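PDB 3SUM: cerato-platanin-like protein from Moniliophthora perniciosa, which is of uncertain function but belongs to the cerato-platanins, secreted fungal proteins with a double-psi beta-barrel fold that in relatives often elicit plant defences. Local coordinates for residues A[2-14]-A[85-98]. Numbering follows the deposited sequence.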
ATOM      1  N   ASN A   2       4.894  -6.717 -14.874  1.00 27.45           N
ATOM      2  CA  ASN A   2       5.479  -5.394 -15.260  1.00 27.28           C
ATOM      3  C   ASN A   2       4.886  -4.325 -14.328  1.00 24.79           C
ATOM      4  O   ASN A   2       4.355  -3.331 -14.846  1.00 25.04           O
ATOM      5  CB  ASN A   2       5.046  -5.022 -16.681  1.00 29.52           C
ATOM      6  CG  ASN A   2       5.868  -3.832 -17.303  1.00 37.12           C
ATOM      7  OD1 ASN A   2       6.170  -3.862 -18.512  1.00 43.29           O
ATOM      8  ND2 ASN A   2       6.228  -2.795 -16.488  1.00 41.54           N
ATOM      9  N   TRP A   3       4.942  -4.505 -13.001  1.00 20.30           N
ATOM     10  CA  TRP A   3       4.392  -3.494 -12.099  1.00 17.82           C
ATOM     11  C   TRP A   3       5.398  -2.403 -11.906  1.00 16.72           C
ATOM     12  O   TRP A   3       6.600  -2.683 -11.829  1.00 17.05           O
ATOM     13  CB  TRP A   3       3.958  -4.104 -10.725  1.00 19.69           C
ATOM     14  CG  TRP A   3       2.580  -4.886 -10.705  1.00 19.63           C
ATOM     15  CD1 TRP A   3       2.387  -6.232 -10.826  1.00 19.03           C
ATOM     16  CD2 TRP A   3       1.292  -4.313 -10.513  1.00 21.35           C
ATOM     17  NE1 TRP A   3       1.070  -6.537 -10.698  1.00 20.46           N
ATOM     18  CE2 TRP A   3       0.369  -5.368 -10.494  1.00 22.85           C
ATOM     19  CE3 TRP A   3       0.838  -3.005 -10.241  1.00 23.38           C
ATOM     20  CZ2 TRP A   3      -0.963  -5.168 -10.271  1.00 20.60           C
ATOM     21  CZ3 TRP A   3      -0.529  -2.802 -10.077  1.00 26.72           C
ATOM     22  CH2 TRP A   3      -1.406  -3.881 -10.100  1.00 22.56           C
ATOM     23  N   LEU A   4       4.911  -1.161 -11.874  1.00 15.01           N
ATOM     24  CA  LEU A   4       5.707   0.056 -11.569  1.00 15.65           C
ATOM     25  C   LEU A   4       5.271   0.543 -10.194  1.00 13.27           C
ATOM     26  O   LEU A   4       4.119   0.346  -9.776  1.00 15.05           O
ATOM     27  CB  LEU A   4       5.391   1.219 -12.561  1.00 15.46           C
ATOM     28  CG  LEU A   4       5.703   0.989 -14.038  1.00 21.12           C
ATOM     29  CD1 LEU A   4       5.476   2.325 -14.777  1.00 20.71           C
ATOM     30  CD2 LEU A   4       7.161   0.602 -14.183  1.00 23.29           C
ATOM     31  N   ILE A   5       6.175   1.229  -9.487  1.00 14.53           N
ATOM     32  CA  ILE A   5       5.707   1.923  -8.312  1.00 12.46           C
ATOM     33  C   ILE A   5       6.265   3.368  -8.391  1.00 12.20           C
ATOM     34  O   ILE A   5       7.402   3.591  -8.851  1.00 14.03           O
ATOM     35  CB  ILE A   5       6.159   1.239  -7.037  1.00 13.88           C
ATOM     36  CG1 ILE A   5       5.487   1.937  -5.814  1.00 13.40           C
ATOM     37  CG2 ILE A   5       7.745   1.096  -6.984  1.00 11.43           C
ATOM     38  CD1 ILE A   5       5.234   1.049  -4.685  1.00 16.28           C
ATOM     39  N   LYS A   6       5.477   4.313  -7.960  1.00 11.90           N
ATOM     40  CA  LYS A   6       5.874   5.707  -7.884  1.00 12.66           C
ATOM     41  C   LYS A   6       5.486   6.083  -6.467  1.00 13.98           C
ATOM     42  O   LYS A   6       4.795   5.345  -5.786  1.00 15.62           O
ATOM     43  CB  LYS A   6       4.999   6.544  -8.844  1.00 12.61           C
ATOM     44  CG  LYS A   6       5.422   6.263 -10.328  1.00 11.86           C
ATOM     45  CD  LYS A   6       4.322   6.900 -11.266  1.00 13.06           C
ATOM     46  CE  LYS A   6       4.492   6.544 -12.755  1.00 15.53           C
ATOM     47  NZ  LYS A   6       5.794   7.179 -13.245  1.00 17.58           N
ATOM     48  N   TRP A   7       6.002   7.205  -6.010  1.00 15.87           N
ATOM     49  CA  TRP A   7       5.703   7.610  -4.684  1.00 15.82           C
ATOM     50  C   TRP A   7       4.951   8.931  -4.689  1.00 16.25           C
ATOM     51  O   TRP A   7       5.062   9.751  -5.603  1.00 17.30           O
ATOM     52  CB  TRP A   7       6.975   7.636  -3.809  1.00 15.42           C
ATOM     53  CG  TRP A   7       8.078   8.580  -4.258  1.00 14.96           C
ATOM     54  CD1 TRP A   7       9.164   8.258  -4.992  1.00 13.33           C
ATOM     55  CD2 TRP A   7       8.183   9.962  -3.959  1.00 14.90           C
ATOM     56  NE1 TRP A   7       9.946   9.363  -5.159  1.00 15.69           N
ATOM     57  CE2 TRP A   7       9.338  10.435  -4.568  1.00 16.01           C
ATOM     58  CE3 TRP A   7       7.361  10.868  -3.257  1.00 18.02           C
ATOM     59  CZ2 TRP A   7       9.764  11.792  -4.471  1.00 15.48           C
ATOM     60  CZ3 TRP A   7       7.781  12.198  -3.140  1.00 18.23           C
ATOM     61  CH2 TRP A   7       8.959  12.657  -3.757  1.00 16.15           C
ATOM     62  N   ASP A   8       4.251   9.136  -3.593  1.00 16.64           N
ATOM     63  CA  ASP A   8       3.378  10.296  -3.403  1.00 17.37           C
ATOM     64  C   ASP A   8       3.152  10.383  -1.909  1.00 17.26           C
ATOM     65  O   ASP A   8       2.674   9.449  -1.266  1.00 16.23           O
ATOM     66  CB  ASP A   8       2.014  10.070  -4.116  1.00 16.22           C
ATOM     67  CG  ASP A   8       1.064  11.280  -4.093  1.00 20.08           C
ATOM     68  OD1 ASP A   8       1.136  12.145  -3.248  1.00 19.15           O
ATOM     69  OD2 ASP A   8       0.099  11.266  -4.893  1.00 26.36           O
ATOM     70  N   ASP A   9       3.383  11.586  -1.406  1.00 15.67           N
ATOM     71  CA  ASP A   9       3.210  11.941  -0.026  1.00 15.04           C
ATOM     72  C   ASP A   9       1.802  11.724   0.460  1.00 15.07           C
ATOM     73  O   ASP A   9       1.596  11.438   1.644  1.00 15.14           O
ATOM     74  CB  ASP A   9       3.551  13.441   0.092  1.00 17.96           C
ATOM     75  CG  ASP A   9       3.499  13.945   1.536  1.00 19.89           C
ATOM     76  OD1 ASP A   9       4.499  13.681   2.248  1.00 25.32           O
ATOM     77  OD2 ASP A   9       2.491  14.607   1.908  1.00 21.25           O
ATOM     78  N   LYS A  10       0.805  11.789  -0.447  1.00 14.74           N
ATOM     79  CA  LYS A  10      -0.584  11.565  -0.038  1.00 13.72           C
ATOM     80  C   LYS A  10      -0.757  10.329   0.849  1.00 13.16           C
ATOM     81  O   LYS A  10      -1.506  10.303   1.817  1.00 13.48           O
ATOM     82  CB  LYS A  10      -1.495  11.360  -1.303  1.00 13.95           C
ATOM     83  CG  LYS A  10      -2.953  11.186  -0.913  1.00 15.09           C
ATOM     84  CD  LYS A  10      -3.845  11.088  -2.224  1.00 18.68           C
ATOM     85  CE  LYS A  10      -5.345  10.964  -1.932  1.00 21.33           C
ATOM     86  NZ  LYS A  10      -6.241  10.609  -3.189  1.00 20.38           N
ATOM     87  N   PHE A  11      -0.108   9.240   0.454  1.00 13.69           N
ATOM     88  CA  PHE A  11      -0.329   7.945   1.108  1.00 14.06           C
ATOM     89  C   PHE A  11       0.418   7.787   2.431  1.00 14.61           C
ATOM     90  O   PHE A  11       0.324   6.751   3.073  1.00 14.68           O
ATOM     91  CB  PHE A  11       0.006   6.882   0.095  1.00 12.61           C
ATOM     92  CG  PHE A  11      -0.794   7.100  -1.132  1.00 14.01           C
ATOM     93  CD1 PHE A  11      -2.188   7.020  -1.064  1.00 15.37           C
ATOM     94  CD2 PHE A  11      -0.183   7.447  -2.331  1.00 15.68           C
ATOM     95  CE1 PHE A  11      -2.988   7.301  -2.228  1.00 16.57           C
ATOM     96  CE2 PHE A  11      -0.943   7.719  -3.480  1.00 14.76           C
ATOM     97  CZ  PHE A  11      -2.362   7.625  -3.441  1.00 14.57           C
ATOM     98  N   GLN A  12       1.119   8.824   2.839  1.00 13.52           N
ATOM     99  CA  GLN A  12       1.604   8.773   4.228  1.00 13.64           C
ATOM    100  C   GLN A  12       1.194  10.029   4.962  1.00 14.56           C
ATOM    101  O   GLN A  12       1.823  10.422   5.987  1.00 14.97           O
ATOM    102  CB  GLN A  12       3.120   8.543   4.307  1.00 13.06           C
ATOM    103  CG  GLN A  12       3.978   9.564   3.658  1.00 12.44           C
ATOM    104  CD  GLN A  12       5.405   9.205   3.802  1.00 15.51           C
ATOM    105  OE1 GLN A  12       5.771   8.040   3.633  1.00 13.27           O
ATOM    106  NE2 GLN A  12       6.240  10.189   4.216  1.00 13.26           N
ATOM    107  N   ASN A  13       0.143  10.630   4.445  1.00 14.58           N
ATOM    108  CA  ASN A  13      -0.432  11.805   5.108  1.00 15.30           C
ATOM    109  C   ASN A  13      -1.499  11.374   6.068  1.00 15.11           C
ATOM    110  O   ASN A  13      -2.651  11.226   5.681  1.00 15.02           O
ATOM    111  CB  ASN A  13      -0.967  12.793   4.082  1.00 14.77           C
ATOM    112  CG  ASN A  13      -1.394  14.128   4.724  1.00 16.75           C
ATOM    113  OD1 ASN A  13      -1.621  14.216   5.950  1.00 17.65           O
ATOM    114  ND2 ASN A  13      -1.489  15.177   3.896  1.00 15.49           N
ATOM    115  N   ASP A  14      -1.102  11.219   7.348  1.00 14.07           N
ATOM    116  CA  ASP A  14      -1.932  10.671   8.375  1.00 15.22           C
ATOM    117  C   ASP A  14      -3.153  11.537   8.563  1.00 15.01           C
ATOM    118  O   ASP A  14      -4.194  11.027   9.005  1.00 15.40           O
ATOM    119  CB  ASP A  14      -1.187  10.527   9.692  1.00 15.06           C
ATOM    120  CG  ASP A  14      -0.477  11.788  10.088  1.00 19.71           C
ATOM    121  OD1 ASP A  14      -0.985  12.472  10.984  1.00 21.07           O
ATOM    122  OD2 ASP A  14       0.558  12.117   9.466  1.00 22.78           O
ATOM    123  N   ASN A  85      -1.142  -1.725 -13.940  1.00 15.53           N
ATOM    124  CA  ASN A  85       0.138  -2.158 -13.436  1.00 16.58           C
ATOM    125  C   ASN A  85       0.906  -1.076 -12.710  1.00 14.17           C
ATOM    126  O   ASN A  85       2.131  -1.170 -12.595  1.00 17.32           O
ATOM    127  CB  ASN A  85       0.979  -2.701 -14.593  1.00 16.12           C
ATOM    128  CG  ASN A  85       0.283  -3.877 -15.292  1.00 19.19           C
ATOM    129  OD1 ASN A  85      -0.284  -4.741 -14.638  1.00 22.05           O
ATOM    130  ND2 ASN A  85       0.370  -3.916 -16.590  1.00 21.61           N
ATOM    131  N   LEU A  86       0.201  -0.114 -12.154  1.00 11.70           N
ATOM    132  CA  LEU A  86       0.878   0.956 -11.450  1.00 12.73           C
ATOM    133  C   LEU A  86       0.462   0.966  -9.955  1.00 12.11           C
ATOM    134  O   LEU A  86      -0.714   0.978  -9.642  1.00 12.75           O
ATOM    135  CB  LEU A  86       0.526   2.318 -12.055  1.00 12.65           C
ATOM    136  CG  LEU A  86       1.094   3.526 -11.261  1.00 13.38           C
ATOM    137  CD1 LEU A  86       2.660   3.576 -11.147  1.00 14.03           C
ATOM    138  CD2 LEU A  86       0.625   4.890 -11.882  1.00 17.16           C
ATOM    139  N   PHE A  87       1.441   0.935  -9.041  1.00 11.94           N
ATOM    140  CA  PHE A  87       1.186   1.298  -7.668  1.00 12.14           C
ATOM    141  C   PHE A  87       1.742   2.692  -7.416  1.00 11.95           C
ATOM    142  O   PHE A  87       2.814   3.055  -7.950  1.00 13.97           O
ATOM    143  CB  PHE A  87       1.957   0.358  -6.743  1.00 10.41           C
ATOM    144  CG  PHE A  87       1.410  -1.007  -6.694  1.00 14.83           C
ATOM    145  CD1 PHE A  87       0.219  -1.270  -6.018  1.00 13.02           C
ATOM    146  CD2 PHE A  87       2.081  -2.040  -7.321  1.00 14.66           C
ATOM    147  CE1 PHE A  87      -0.291  -2.548  -5.972  1.00 13.72           C
ATOM    148  CE2 PHE A  87       1.594  -3.324  -7.275  1.00 15.41           C
ATOM    149  CZ  PHE A  87       0.417  -3.588  -6.630  1.00 12.08           C
ATOM    150  N   VAL A  88       1.050   3.460  -6.577  1.00 12.37           N
ATOM    151  CA  VAL A  88       1.626   4.700  -6.115  1.00 12.66           C
ATOM    152  C   VAL A  88       1.676   4.573  -4.614  1.00 11.13           C
ATOM    153  O   VAL A  88       0.640   4.498  -3.976  1.00 12.29           O
ATOM    154  CB  VAL A  88       0.850   5.941  -6.521  1.00 11.37           C
ATOM    155  CG1 VAL A  88       1.612   7.217  -5.930  1.00 10.83           C
ATOM    156  CG2 VAL A  88       0.820   6.024  -8.082  1.00 13.89           C
ATOM    157  N   GLY A  89       2.861   4.631  -4.023  1.00 13.95           N
ATOM    158  CA  GLY A  89       2.886   4.340  -2.607  1.00 10.46           C
ATOM    159  C   GLY A  89       3.395   5.543  -1.815  1.00 13.26           C
ATOM    160  O   GLY A  89       3.920   6.518  -2.345  1.00 13.69           O
ATOM    161  N   GLY A  90       3.236   5.457  -0.521  1.00 13.09           N
ATOM    162  CA  GLY A  90       3.739   6.473   0.376  1.00 13.24           C
ATOM    163  C   GLY A  90       5.209   6.597   0.190  1.00 13.58           C
ATOM    164  O   GLY A  90       5.886   5.640  -0.104  1.00 12.45           O
ATOM    165  N   THR A  91       5.712   7.785   0.431  1.00 14.40           N
ATOM    166  CA  THR A  91       7.115   8.079   0.234  1.00 15.79           C
ATOM    167  C   THR A  91       8.099   7.131   0.973  1.00 16.35           C
ATOM    168  O   THR A  91       9.044   6.587   0.368  1.00 15.95           O
ATOM    169  CB  THR A  91       7.328   9.532   0.639  1.00 17.68           C
ATOM    170  OG1 THR A  91       6.238  10.309   0.089  1.00 16.28           O
ATOM    171  CG2 THR A  91       8.655  10.032   0.183  1.00 16.02           C
ATOM    172  N   ASP A  92       7.909   6.959   2.259  1.00 14.18           N
ATOM    173  CA  ASP A  92       8.844   6.164   3.050  1.00 15.05           C
ATOM    174  C   ASP A  92       8.744   4.695   2.624  1.00 13.37           C
ATOM    175  O   ASP A  92       9.724   3.963   2.498  1.00 13.74           O
ATOM    176  CB  ASP A  92       8.345   6.208   4.502  1.00 15.26           C
ATOM    177  CG  ASP A  92       8.525   7.612   5.181  1.00 19.85           C
ATOM    178  OD1 ASP A  92       9.147   8.471   4.609  1.00 26.90           O
ATOM    179  OD2 ASP A  92       7.991   7.766   6.304  1.00 29.02           O
ATOM    180  N   LEU A  93       7.517   4.234   2.410  1.00 13.79           N
ATOM    181  CA  LEU A  93       7.350   2.867   1.886  1.00 13.20           C
ATOM    182  C   LEU A  93       8.214   2.659   0.645  1.00 11.82           C
ATOM    183  O   LEU A  93       8.970   1.688   0.517  1.00 11.75           O
ATOM    184  CB  LEU A  93       5.855   2.638   1.579  1.00 12.47           C
ATOM    185  CG  LEU A  93       5.511   1.566   0.556  1.00 13.53           C
ATOM    186  CD1 LEU A  93       5.799   0.188   1.226  1.00 14.05           C
ATOM    187  CD2 LEU A  93       4.068   1.660   0.095  1.00 19.18           C
ATOM    188  N   VAL A  94       8.093   3.564  -0.330  1.00 11.87           N
ATOM    189  CA  VAL A  94       8.760   3.408  -1.565  1.00 12.28           C
ATOM    190  C   VAL A  94      10.240   3.550  -1.450  1.00 14.73           C
ATOM    191  O   VAL A  94      11.013   2.721  -1.970  1.00 14.07           O
ATOM    192  CB  VAL A  94       8.148   4.384  -2.673  1.00 12.65           C
ATOM    193  CG1 VAL A  94       8.942   4.267  -3.951  1.00 15.26           C
ATOM    194  CG2 VAL A  94       6.650   4.008  -2.878  1.00 14.67           C
ATOM    195  N   LYS A  95      10.638   4.504  -0.617  1.00 15.38           N
ATOM    196  CA  LYS A  95      12.005   4.772  -0.395  1.00 16.80           C
ATOM    197  C   LYS A  95      12.660   3.554   0.195  1.00 17.62           C
ATOM    198  O   LYS A  95      13.769   3.159  -0.250  1.00 19.64           O
ATOM    199  CB  LYS A  95      12.144   5.966   0.570  1.00 16.85           C
ATOM    200  CG  LYS A  95      13.458   6.589   0.654  1.00 20.80           C
ATOM    201  CD  LYS A  95      13.441   7.656   1.856  1.00 24.06           C
ATOM    202  CE  LYS A  95      12.760   8.931   1.435  1.00 27.22           C
ATOM    203  NZ  LYS A  95      13.154  10.106   2.383  1.00 28.95           N
ATOM    204  N   ASN A  96      12.001   2.935   1.157  1.00 16.39           N
ATOM    205  CA  ASN A  96      12.579   1.756   1.740  1.00 18.32           C
ATOM    206  C   ASN A  96      12.502   0.554   0.817  1.00 18.04           C
ATOM    207  O   ASN A  96      13.459  -0.210   0.747  1.00 18.52           O
ATOM    208  CB  ASN A  96      12.015   1.506   3.112  1.00 17.38           C
ATOM    209  CG  ASN A  96      12.283   2.711   4.049  1.00 24.01           C
ATOM    210  OD1 ASN A  96      13.336   3.363   3.933  1.00 31.73           O
ATOM    211  ND2 ASN A  96      11.334   3.046   4.899  1.00 26.28           N
ATOM    212  N   LEU A  97      11.414   0.407   0.059  1.00 15.81           N
ATOM    213  CA  LEU A  97      11.317  -0.810  -0.763  1.00 13.79           C
ATOM    214  C   LEU A  97      12.372  -0.775  -1.875  1.00 13.03           C
ATOM    215  O   LEU A  97      12.840  -1.836  -2.322  1.00 13.36           O
ATOM    216  CB  LEU A  97       9.954  -0.828  -1.453  1.00 12.69           C
ATOM    217  CG  LEU A  97       9.629  -1.896  -2.481  1.00 13.05           C
ATOM    218  CD1 LEU A  97       9.780  -3.386  -1.951  1.00 13.27           C
ATOM    219  CD2 LEU A  97       8.153  -1.594  -2.984  1.00 13.98           C
ATOM    220  N   THR A  98      12.716   0.425  -2.355  1.00 13.16           N
ATOM    221  CA  THR A  98      13.409   0.566  -3.642  1.00 14.56           C
ATOM    222  C   THR A  98      14.774   1.140  -3.431  1.00 14.04           C
ATOM    223  O   THR A  98      15.394   1.658  -4.345  1.00 13.87           O
ATOM    224  CB  THR A  98      12.654   1.413  -4.664  1.00 12.99           C
ATOM    225  OG1 THR A  98      12.556   2.767  -4.165  1.00 15.01           O
ATOM    226  CG2 THR A  98      11.276   0.850  -4.916  1.00 17.68           C
TER
HETATM  227  O   HOH W   1       6.480  12.629   1.211  1.00 19.32           O
HETATM  228  O   HOH W   2       5.042   5.434   3.284  1.00 12.74           O
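Strands 4-7 and 86-89 run parallel, their axes 26° apart and 4.5 Å at closest approach, with Leu4, Ile5, Lys6 and Trp7 paired to Leu86, Phe87, Val88 and Gly89. Five backbone hydrogen bonds join the two segments, running from Leu4 N to Asn85 O (2.9 Å) at one end to Asp8 N and Gly89 O at the other; between these, Leu4 O, Phe87 O and Lys6 O accept from Phe87 N, Lys6 N and Gly89 N. Strands 111-113 and 50-52 flank the pair in the sheet of the double-psi beta-barrel, the cerato-platanin fold.

Beyond Gly89 the chain enters helix 91-97, which packs beside the face carrying Ile5 and Trp7. Ile5 CD1 and Val94 CG2 meet tip to tip at 3.7 Å, while the Trp7 and Val94 side chains cross at about a right angle, CB to CB at 3.6 Å. Thr91 CG2 lies off-centre over the six-membered ring of Trp7; the indole NE1 is hydrogen-bonded to Tyr107 O.

The Trp3 indole is sandwiched: the Phe87 ring forms an offset stack on one face, centroids 4.2 Å apart and planes at 24°, and Asn85 CA makes a CH-pi contact on the other, 3.7 Å from the six-membered ring centroid. Replacing Trp3 by alanine would probably leave the Phe87 ring without its stacking partner and uncover Asn85 CA.

At the helix start, Gln12 OE1 takes a straight bond from Asp92 N (2.8 Å) and also accepts from a water that Leu93 N donates to, so it serves Asp92 N directly and Leu93 N through the water. Its CG sits between backbone N and carbonyl carbon (chi1 60°), and from there the extended chain carries the amide to the helix. A second water links Asp9 OD1 to Thr91 OG1.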